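Local coordinates for DSBA-like thioredoxin domain-containing protein (Nitrosomonas europaea, PDB 2IN3) that probably acts as a thiol-disulfide oxidoreductase or isomerase of the FrnE-like branch of the DsbA family, at residues 11-16 and 170-175; 33-38 and 207-212; 92-97 and 164-169. All coordinates share one frame; numbering follows the deposited sequence. Where two conformers were deposited one is given.

From the N terminus, strand 9-14 supplies the first partner of interaction 1, and helix 19-35 leads on to the first partner of interaction 2. The chain then enters a long, mostly helical excursion, within which interaction 3 closes the smallest loop by joining the start of helix 94-106 to helix 156-171. Interaction 1 closes next, bringing the residues just after that helix back to the first strand. Interaction 2 closes last, through helix 198-211, and its loop crosses that of interaction 1 while both loops enclose interaction 3. Interactions 1 and 3 touch, for example where Val169 meets Ile13 and Ile174; interaction 2 lies apart, its centre about 20 Å from that of interaction 1.

Interaction 1 of 3, residues 11-16 and 170-175; sequences WYIADP and AQWGIS
The Schellman motif ending helix 156-171 places Trp172 and Ile174 against Trp11 and Ile13 of strand 9-14, an inner strand of the sheet. Trp172 presents its six-membered ring edge-on to one face of the Trp11 indole, a T-shaped pair with ring centroids 5.5 Å apart and planes at 63°. The leading atom is Trp172 CH2, which stands 3.8 Å from Trp11 CD1. Farther round the same edge, Trp172 CE3 comes within 3.9 Å of Ile13 CD1. That methyl also meets Ile174 tip to tip, Ile13 CD1 lying 3.9 Å from Ile174 CD1 and as near to its CG1; chi2, extended at 171°, carries it out to both partners. In this thioredoxin-type fold the contact packs the turn just after helix 156-171 on the first strand of the sheet. Gly173 takes up the positive phi of the motif, and its N bonds back to Ala170 O (2.9 Å). An alanine in place of Trp172 would remove the indole edge and probably leave the Trp11 face without its edge-on partner and the Ile13 methyl resting on Ile174 alone of the two segments. The polar end of Trp11 is held separately, NE1 hydrogen-bonding to Glu183 on the neighbouring strand 179-184.

Interaction 2 of 3, residues 33-38 and 207-212; sequences QEYSAF and TWLQQH
Tyr35 and Leu209 share nearly the same first torsion, chi1 -67° and -66°, which sets CG anti to the carbonyl carbon in each and points the two side chains at each other across the helix pair. A nearly extended chi2 of 155° then carries Leu209 CD1 forward to the rim of the tyrosine ring. The methyl lies near the ring plane and touches one edge, 3.7 Å from Tyr35 CD1 and 3.9 Å from Tyr35 CE1, so the aromatic face is not what leucine uses. The second branch, CD2, turns to Phe38, where it sits 4.3 Å from Phe38 O and 4.4 Å from Phe38 CB. The phenyl group beyond that CB leads away from Leu209 and instead lays one face over the methyl of Ala37. One leucine thus spreads its two methyls between Tyr35 and the turn that carries Phe38, a turn tied by the bond from Phe38 N to Tyr35 O (2.8 Å). In the thioredoxin fold these are the first and last helices, which lie side by side against the same face of the sheet. Polar links run along the same seam: Tyr35 OH hydrogen-bonds to Asp206, three residues before Leu209, and in the conformer given, Glu34 also reaches Arg202 in a salt bridge, which is therefore less certain. The hydroxyl bond anchors the far end of the ring whose near edge Leu209 meets. The same CD2 also lies in the plane of the neighbouring Trp208 indole, at its edge, while His212 CB covers one face of that indole; Tyr189 meets it edge-to-face. The helix reaches its end here, with His212 N bonded to Trp208 O at 2.8 Å.

Interaction 3 of 3, residues 92-97 and 164-169; sequences DTEPAC and AGFQRV
The Phe166 ring enters this contact by its edge: Cys97 CB lies in the ring plane, and Glu94 CG stands near that plane beside another rim carbon. The glutamate carboxylate is turned almost perpendicular to the phenyl ring, at 88°, so the two flat groups do not stack. Cys97 CB approaches the ring tip, 3.7 Å from Phe166 CZ, and its sulfur follows the same rim at 3.9 Å from Phe166 CE1. Glu94 touches only with its methylene, CG being 3.9 Å from Phe166 CE2. Its chain bends at chi2 (-85°), which swings the carboxylate aside to a salt bridge with Arg98. Through this rim Phe166 joins the start of helix 94-106, in the helical part that DsbA-type proteins probably add to the thioredoxin fold, to helix 156-171, whose end packs on strand 40-45 through Val169 and Met44. A capping bond from Glu94 N to Asp92 OD1, 3.2 Å long, fixes the first turn of helix 94-106. With Cys97 SG 5.0 Å from the centroid of the Phe166 ring and 78° off its normal, the sulfur-aromatic contact is an edge-on one, in which the polarisable sulfur probably faces the weakly positive ring hydrogens and not the pi cloud.

Interaction 1 of 3, residues 11-16 and 170-175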
loop_
_atom_site.group_PDB
_atom_site.type_symbol
_atom_site.label_atom_id
_atom_site.label_comp_id
_atom_site.label_asym_id
_atom_site.label_seq_id
_atom_site.Cartn_x
_atom_site.Cartn_y
_atom_site.Cartn_z
ATOM N N TRP A 11 7.716 8.979 -1.027
ATOM C CA TRP A 11 7.302 7.617 -1.375
ATOM C C TRP A 11 6.663 6.883 -0.192
ATOM O O TRP A 11 7.303 6.694 0.854
ATOM C CB TRP A 11 8.500 6.801 -1.889
ATOM C CG TRP A 11 9.038 7.255 -3.198
ATOM C CD1 TRP A 11 10.191 7.959 -3.419
ATOM C CD2 TRP A 11 8.447 7.035 -4.487
ATOM N NE1 TRP A 11 10.360 8.187 -4.776
ATOM C CE2 TRP A 11 9.306 7.624 -5.449
ATOM C CE3 TRP A 11 7.269 6.397 -4.921
ATOM C CZ2 TRP A 11 9.023 7.608 -6.830
ATOM C CZ3 TRP A 11 6.998 6.365 -6.302
ATOM C CH2 TRP A 11 7.869 6.972 -7.227
ATOM N N TYR A 12 5.435 6.440 -0.389
ATOM C CA TYR A 12 4.771 5.561 0.555
ATOM C C TYR A 12 4.986 4.117 0.099
ATOM O O TYR A 12 4.476 3.709 -0.943
ATOM C CB TYR A 12 3.268 5.901 0.631
ATOM C CG TYR A 12 2.472 5.027 1.577
ATOM C CD1 TYR A 12 2.939 4.738 2.864
ATOM C CD2 TYR A 12 1.256 4.510 1.180
ATOM C CE1 TYR A 12 2.164 3.950 3.755
ATOM C CE2 TYR A 12 0.462 3.700 2.050
ATOM C CZ TYR A 12 0.941 3.428 3.318
ATOM O OH TYR A 12 0.174 2.657 4.159
ATOM N N ILE A 13 5.794 3.376 0.862
ATOM C CA ILE A 13 6.202 2.044 0.460
ATOM C C ILE A 13 5.364 1.091 1.284
ATOM O O ILE A 13 5.539 0.969 2.516
ATOM C CB ILE A 13 7.725 1.795 0.680
ATOM C CG1 ILE A 13 8.555 2.832 -0.112
ATOM C CG2 ILE A 13 8.091 0.394 0.252
ATOM C CD1 ILE A 13 10.053 2.839 0.187
ATOM N N ALA A 14 4.454 0.423 0.594
ATOM C CA ALA A 14 3.357 -0.295 1.260
ATOM C C ALA A 14 2.772 -1.356 0.369
ATOM O O ALA A 14 2.947 -1.319 -0.853
ATOM C CB ALA A 14 2.289 0.660 1.721
ATOM N N ASP A 15 2.098 -2.305 0.993
ATOM C CA ASP A 15 1.413 -3.379 0.306
ATOM C C ASP A 15 -0.014 -3.406 0.854
ATOM O O ASP A 15 -0.194 -3.372 2.077
ATOM C CB ASP A 15 2.110 -4.698 0.657
ATOM C CG ASP A 15 1.576 -5.865 -0.140
ATOM O OD1 ASP A 15 0.375 -6.196 0.007
ATOM O OD2 ASP A 15 2.357 -6.450 -0.938
ATOM N N PRO A 16 -1.030 -3.465 -0.033
ATOM C CA PRO A 16 -2.450 -3.532 0.364
ATOM C C PRO A 16 -2.770 -4.702 1.322
ATOM O O PRO A 16 -3.752 -4.622 2.063
ATOM C CB PRO A 16 -3.173 -3.822 -0.962
ATOM C CG PRO A 16 -2.258 -3.417 -2.016
ATOM C CD PRO A 16 -0.866 -3.546 -1.497
ATOM N N ALA A 170 13.879 -3.359 -2.295
ATOM C CA ALA A 170 14.965 -4.208 -1.798
ATOM C C ALA A 170 16.299 -3.482 -1.857
ATOM O O ALA A 170 17.076 -3.518 -0.898
ATOM C CB ALA A 170 15.034 -5.517 -2.587
ATOM N N GLN A 171 16.552 -2.810 -2.974
ATOM C CA GLN A 171 17.803 -2.076 -3.204
ATOM C C GLN A 171 17.980 -0.956 -2.176
ATOM O O GLN A 171 19.098 -0.719 -1.675
ATOM C CB GLN A 171 17.858 -1.570 -4.657
ATOM C CG GLN A 171 18.954 -0.550 -4.992
ATOM C CD GLN A 171 18.417 0.607 -5.846
ATOM O OE1 GLN A 171 17.600 0.408 -6.765
ATOM N NE2 GLN A 171 18.873 1.826 -5.541
ATOM N N TRP A 172 16.877 -0.306 -1.830
ATOM C CA TRP A 172 16.882 0.742 -0.826
ATOM C C TRP A 172 17.017 0.223 0.612
ATOM O O TRP A 172 17.024 1.013 1.550
ATOM C CB TRP A 172 15.626 1.602 -0.924
ATOM C CG TRP A 172 15.555 2.463 -2.131
ATOM C CD1 TRP A 172 16.499 2.600 -3.111
ATOM C CD2 TRP A 172 14.487 3.348 -2.470
ATOM N NE1 TRP A 172 16.058 3.492 -4.063
ATOM C CE2 TRP A 172 14.834 3.978 -3.682
ATOM C CE3 TRP A 172 13.253 3.658 -1.872
ATOM C CZ2 TRP A 172 13.992 4.906 -4.311
ATOM C CZ3 TRP A 172 12.434 4.583 -2.487
ATOM C CH2 TRP A 172 12.806 5.195 -3.700
ATOM N N GLY A 173 17.080 -1.094 0.783
ATOM C CA GLY A 173 17.238 -1.691 2.109
ATOM C C GLY A 173 16.049 -1.577 3.057
ATOM O O GLY A 173 16.229 -1.623 4.281
ATOM N N ILE A 174 14.833 -1.452 2.522
ATOM C CA ILE A 174 13.661 -1.246 3.386
ATOM C C ILE A 174 13.327 -2.522 4.177
ATOM O O ILE A 174 13.043 -3.560 3.596
ATOM C CB ILE A 174 12.405 -0.771 2.601
ATOM C CG1 ILE A 174 12.716 0.399 1.649
ATOM C CG2 ILE A 174 11.240 -0.436 3.558
ATOM C CD1 ILE A 174 13.145 1.693 2.308
ATOM N N SER A 175 13.331 -2.423 5.506
ATOM C CA SER A 175 13.211 -3.619 6.359
ATOM C C SER A 175 11.857 -3.740 7.075
ATOM O O SER A 175 11.523 -4.798 7.630
ATOM C CB SER A 175 14.348 -3.668 7.385
ATOM O OG SER A 175 14.242 -2.577 8.292
#

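Interaction 2 of 3, residues 33-38 and 207-212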
loop_
_atom_site.group_PDB
_atom_site.type_symbol
_atom_site.label_atom_id
_atom_site.label_comp_id
_atom_site.label_asym_id
_atom_site.label_seq_id
_atom_site.Cartn_x
_atom_site.Cartn_y
_atom_site.Cartn_z
ATOM N N GLN A 33 -3.118 15.107 2.945
ATOM C CA GLN A 33 -3.976 16.275 3.008
ATOM C C GLN A 33 -3.154 17.511 3.412
ATOM O O GLN A 33 -3.350 18.574 2.835
ATOM C CB GLN A 33 -5.155 16.037 3.958
ATOM C CG GLN A 33 -6.203 15.046 3.371
ATOM C CD GLN A 33 -7.271 14.560 4.379
ATOM O OE1 GLN A 33 -7.079 14.608 5.619
ATOM N NE2 GLN A 33 -8.393 14.067 3.844
ATOM N N GLU A 34 -2.201 17.340 4.328
ATOM C CA GLU A 34 -1.499 18.469 4.927
ATOM C C GLU A 34 -0.268 18.927 4.136
ATOM O O GLU A 34 0.008 20.140 4.037
ATOM C CB GLU A 34 -1.101 18.124 6.359
ATOM C CG GLU A 34 -1.155 19.320 7.271
ATOM C CD GLU A 34 -0.564 19.054 8.648
ATOM O OE1 GLU A 34 -0.069 20.021 9.232
ATOM O OE2 GLU A 34 -0.617 17.905 9.145
ATOM N N TYR A 35 0.458 17.971 3.556
ATOM C CA TYR A 35 1.752 18.261 2.945
ATOM C C TYR A 35 1.805 18.326 1.416
ATOM O O TYR A 35 2.884 18.551 0.857
ATOM C CB TYR A 35 2.796 17.261 3.441
ATOM C CG TYR A 35 3.132 17.395 4.915
ATOM C CD1 TYR A 35 4.253 18.117 5.335
ATOM C CD2 TYR A 35 2.317 16.807 5.881
ATOM C CE1 TYR A 35 4.555 18.262 6.707
ATOM C CE2 TYR A 35 2.597 16.934 7.231
ATOM C CZ TYR A 35 3.723 17.638 7.641
ATOM O OH TYR A 35 3.994 17.717 8.982
ATOM N N SER A 36 0.670 18.155 0.740
ATOM C CA SER A 36 0.692 17.988 -0.727
ATOM C C SER A 36 1.061 19.240 -1.529
ATOM O O SER A 36 1.294 19.159 -2.744
ATOM C CB SER A 36 -0.602 17.347 -1.239
ATOM O OG SER A 36 -0.602 15.960 -0.936
ATOM N N ALA A 37 1.118 20.394 -0.868
ATOM C CA ALA A 37 1.639 21.595 -1.497
ATOM C C ALA A 37 3.168 21.596 -1.509
ATOM O O ALA A 37 3.770 22.334 -2.280
ATOM C CB ALA A 37 1.099 22.870 -0.819
ATOM N N PHE A 38 3.783 20.730 -0.709
ATOM C CA PHE A 38 5.226 20.773 -0.454
ATOM C C PHE A 38 5.956 19.481 -0.832
ATOM O O PHE A 38 7.165 19.501 -1.077
ATOM C CB PHE A 38 5.455 21.069 1.029
ATOM C CG PHE A 38 4.654 22.243 1.521
ATOM C CD1 PHE A 38 4.949 23.531 1.072
ATOM C CD2 PHE A 38 3.591 22.056 2.412
ATOM C CE1 PHE A 38 4.211 24.627 1.503
ATOM C CE2 PHE A 38 2.836 23.149 2.845
ATOM C CZ PHE A 38 3.158 24.434 2.394
ATOM N N THR A 207 10.889 18.517 10.140
ATOM C CA THR A 207 12.347 18.668 10.260
ATOM C C THR A 207 13.029 18.470 8.908
ATOM O O THR A 207 13.930 19.238 8.538
ATOM C CB THR A 207 12.905 17.684 11.343
ATOM O OG1 THR A 207 12.357 18.052 12.609
ATOM C CG2 THR A 207 14.431 17.741 11.429
ATOM N N TRP A 208 12.587 17.462 8.160
ATOM C CA TRP A 208 13.119 17.243 6.809
ATOM C C TRP A 208 12.939 18.509 5.958
ATOM O O TRP A 208 13.912 19.017 5.392
ATOM C CB TRP A 208 12.515 15.989 6.105
ATOM C CG TRP A 208 13.308 15.726 4.842
ATOM C CD1 TRP A 208 14.442 14.962 4.732
ATOM C CD2 TRP A 208 13.115 16.340 3.557
ATOM N NE1 TRP A 208 14.930 15.024 3.446
ATOM C CE2 TRP A 208 14.146 15.870 2.708
ATOM C CE3 TRP A 208 12.169 17.234 3.039
ATOM C CZ2 TRP A 208 14.266 16.272 1.363
ATOM C CZ3 TRP A 208 12.275 17.623 1.693
ATOM C CH2 TRP A 208 13.317 17.138 0.875
ATOM N N LEU A 209 11.711 19.032 5.890
ATOM C CA LEU A 209 11.450 20.267 5.113
ATOM C C LEU A 209 12.219 21.504 5.609
ATOM O O LEU A 209 12.636 22.326 4.797
ATOM C CB LEU A 209 9.941 20.571 5.038
ATOM C CG LEU A 209 9.106 19.548 4.253
ATOM C CD1 LEU A 209 7.644 19.555 4.729
ATOM C CD2 LEU A 209 9.241 19.735 2.727
ATOM N N GLN A 210 12.393 21.626 6.927
ATOM C CA GLN A 210 13.184 22.721 7.521
ATOM C C GLN A 210 14.660 22.612 7.125
ATOM O O GLN A 210 15.281 23.605 6.770
ATOM C CB GLN A 210 13.057 22.729 9.055
ATOM C CG GLN A 210 14.024 23.719 9.770
ATOM C CD GLN A 210 14.171 23.459 11.271
ATOM O OE1 GLN A 210 13.556 22.548 11.832
ATOM N NE2 GLN A 210 14.990 24.274 11.929
ATOM N N GLN A 211 15.204 21.396 7.182
ATOM C CA GLN A 211 16.619 21.151 6.870
ATOM C C GLN A 211 16.896 21.118 5.373
ATOM O O GLN A 211 18.030 21.350 4.937
ATOM C CB GLN A 211 17.083 19.833 7.495
ATOM C CG GLN A 211 17.128 19.864 9.007
ATOM C CD GLN A 211 17.347 18.493 9.624
ATOM O OE1 GLN A 211 17.108 17.456 8.994
ATOM N NE2 GLN A 211 17.786 18.483 10.881
ATOM N N HIS A 212 15.862 20.817 4.596
ATOM C CA HIS A 212 15.985 20.654 3.153
ATOM C C HIS A 212 15.050 21.605 2.436
ATOM O O HIS A 212 13.920 21.263 2.087
ATOM C CB HIS A 212 15.756 19.197 2.749
ATOM C CG HIS A 212 16.740 18.259 3.373
ATOM N ND1 HIS A 212 17.951 17.956 2.786
ATOM C CD2 HIS A 212 16.722 17.606 4.561
ATOM C CE1 HIS A 212 18.629 17.143 3.579
ATOM N NE2 HIS A 212 17.905 16.914 4.662
#

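Interaction 3 of 3, residues 92-97 and 164-169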
loop_
_atom_site.group_PDB
_atom_site.type_symbol
_atom_site.label_atom_id
_atom_site.label_comp_id
_atom_site.label_asym_id
_atom_site.label_seq_id
_atom_site.Cartn_x
_atom_site.Cartn_y
_atom_site.Cartn_z
ATOM N N ASP A 92 -1.089 -14.335 -1.888
ATOM C CA ASP A 92 -0.337 -13.759 -3.008
ATOM C C ASP A 92 -0.543 -12.252 -3.109
ATOM O O ASP A 92 -1.612 -11.783 -3.537
ATOM C CB ASP A 92 -0.710 -14.429 -4.338
ATOM C CG ASP A 92 0.112 -13.895 -5.521
ATOM O OD1 ASP A 92 1.156 -13.228 -5.297
ATOM O OD2 ASP A 92 -0.273 -14.146 -6.692
ATOM N N THR A 93 0.472 -11.491 -2.716
ATOM C CA THR A 93 0.349 -10.038 -2.656
ATOM C C THR A 93 0.652 -9.330 -3.997
ATOM O O THR A 93 0.380 -8.137 -4.142
ATOM C CB THR A 93 1.223 -9.429 -1.531
ATOM O OG1 THR A 93 2.590 -9.709 -1.801
ATOM C CG2 THR A 93 0.901 -10.033 -0.135
ATOM N N GLU A 94 1.167 -10.048 -4.987
ATOM C CA GLU A 94 1.592 -9.389 -6.220
ATOM C C GLU A 94 0.469 -8.772 -7.068
ATOM O O GLU A 94 0.644 -7.654 -7.588
ATOM C CB GLU A 94 2.526 -10.291 -7.067
ATOM C CG GLU A 94 3.165 -9.604 -8.265
ATOM C CD GLU A 94 2.273 -9.608 -9.491
ATOM O OE1 GLU A 94 1.318 -10.413 -9.506
ATOM O OE2 GLU A 94 2.525 -8.827 -10.446
ATOM N N PRO A 95 -0.641 -9.518 -7.312
ATOM C CA PRO A 95 -1.682 -8.905 -8.143
ATOM C C PRO A 95 -2.257 -7.582 -7.607
ATOM O O PRO A 95 -2.485 -6.677 -8.398
ATOM C CB PRO A 95 -2.753 -9.993 -8.207
ATOM C CG PRO A 95 -1.938 -11.273 -8.145
ATOM C CD PRO A 95 -0.959 -10.935 -7.040
ATOM N N ALA A 96 -2.466 -7.469 -6.294
ATOM C CA ALA A 96 -2.996 -6.235 -5.743
ATOM C C ALA A 96 -1.968 -5.115 -5.932
ATOM O O ALA A 96 -2.333 -3.999 -6.284
ATOM C CB ALA A 96 -3.360 -6.403 -4.254
ATOM N N CYS A 97 -0.699 -5.403 -5.675
ATOM C CA CYS A 97 0.365 -4.414 -5.969
ATOM C C CYS A 97 0.331 -3.960 -7.437
ATOM O O CYS A 97 0.395 -2.759 -7.733
ATOM C CB CYS A 97 1.735 -4.988 -5.631
ATOM S SG CYS A 97 2.002 -5.168 -3.901
ATOM N N ALA A 164 9.871 -4.176 -10.896
ATOM C CA ALA A 164 10.952 -3.193 -10.718
ATOM C C ALA A 164 10.841 -2.417 -9.396
ATOM O O ALA A 164 11.884 -2.139 -8.764
ATOM C CB ALA A 164 11.082 -2.250 -11.904
ATOM N N GLY A 165 9.603 -2.060 -9.028
ATOM C CA GLY A 165 9.253 -1.464 -7.710
ATOM C C GLY A 165 9.736 -2.357 -6.579
ATOM O O GLY A 165 10.435 -1.892 -5.679
ATOM N N PHE A 166 9.380 -3.643 -6.611
ATOM C CA PHE A 166 9.811 -4.552 -5.537
ATOM C C PHE A 166 11.344 -4.574 -5.417
ATOM O O PHE A 166 11.907 -4.553 -4.304
ATOM C CB PHE A 166 9.339 -5.994 -5.794
ATOM C CG PHE A 166 7.852 -6.186 -5.868
ATOM C CD1 PHE A 166 6.957 -5.263 -5.327
ATOM C CD2 PHE A 166 7.346 -7.361 -6.416
ATOM C CE1 PHE A 166 5.552 -5.457 -5.392
ATOM C CE2 PHE A 166 5.950 -7.572 -6.475
ATOM C CZ PHE A 166 5.058 -6.630 -5.960
ATOM N N GLN A 167 12.020 -4.630 -6.570
ATOM C CA GLN A 167 13.465 -4.654 -6.614
ATOM C C GLN A 167 14.074 -3.366 -6.067
ATOM O O GLN A 167 15.085 -3.415 -5.362
ATOM C CB GLN A 167 13.949 -4.919 -8.033
ATOM C CG GLN A 167 13.655 -6.350 -8.499
ATOM C CD GLN A 167 13.886 -6.544 -9.993
ATOM O OE1 GLN A 167 14.009 -5.570 -10.755
ATOM N NE2 GLN A 167 13.935 -7.805 -10.425
ATOM N N ARG A 168 13.462 -2.223 -6.378
ATOM C CA ARG A 168 13.975 -0.943 -5.872
ATOM C C ARG A 168 13.831 -0.843 -4.348
ATOM O O ARG A 168 14.727 -0.333 -3.659
ATOM C CB ARG A 168 13.263 0.238 -6.523
ATOM C CG ARG A 168 14.136 1.494 -6.572
ATOM C CD ARG A 168 13.391 2.678 -7.211
ATOM N NE ARG A 168 13.032 2.440 -8.619
ATOM C CZ ARG A 168 11.813 2.084 -9.050
ATOM N NH1 ARG A 168 10.800 1.912 -8.203
ATOM N NH2 ARG A 168 11.597 1.883 -10.345
ATOM N N VAL A 169 12.719 -1.365 -3.835
ATOM C CA VAL A 169 12.469 -1.397 -2.393
ATOM C C VAL A 169 13.556 -2.201 -1.719
ATOM O O VAL A 169 14.140 -1.754 -0.725
ATOM C CB VAL A 169 11.076 -1.987 -2.076
ATOM C CG1 VAL A 169 10.969 -2.396 -0.578
ATOM C CG2 VAL A 169 9.979 -0.987 -2.475
#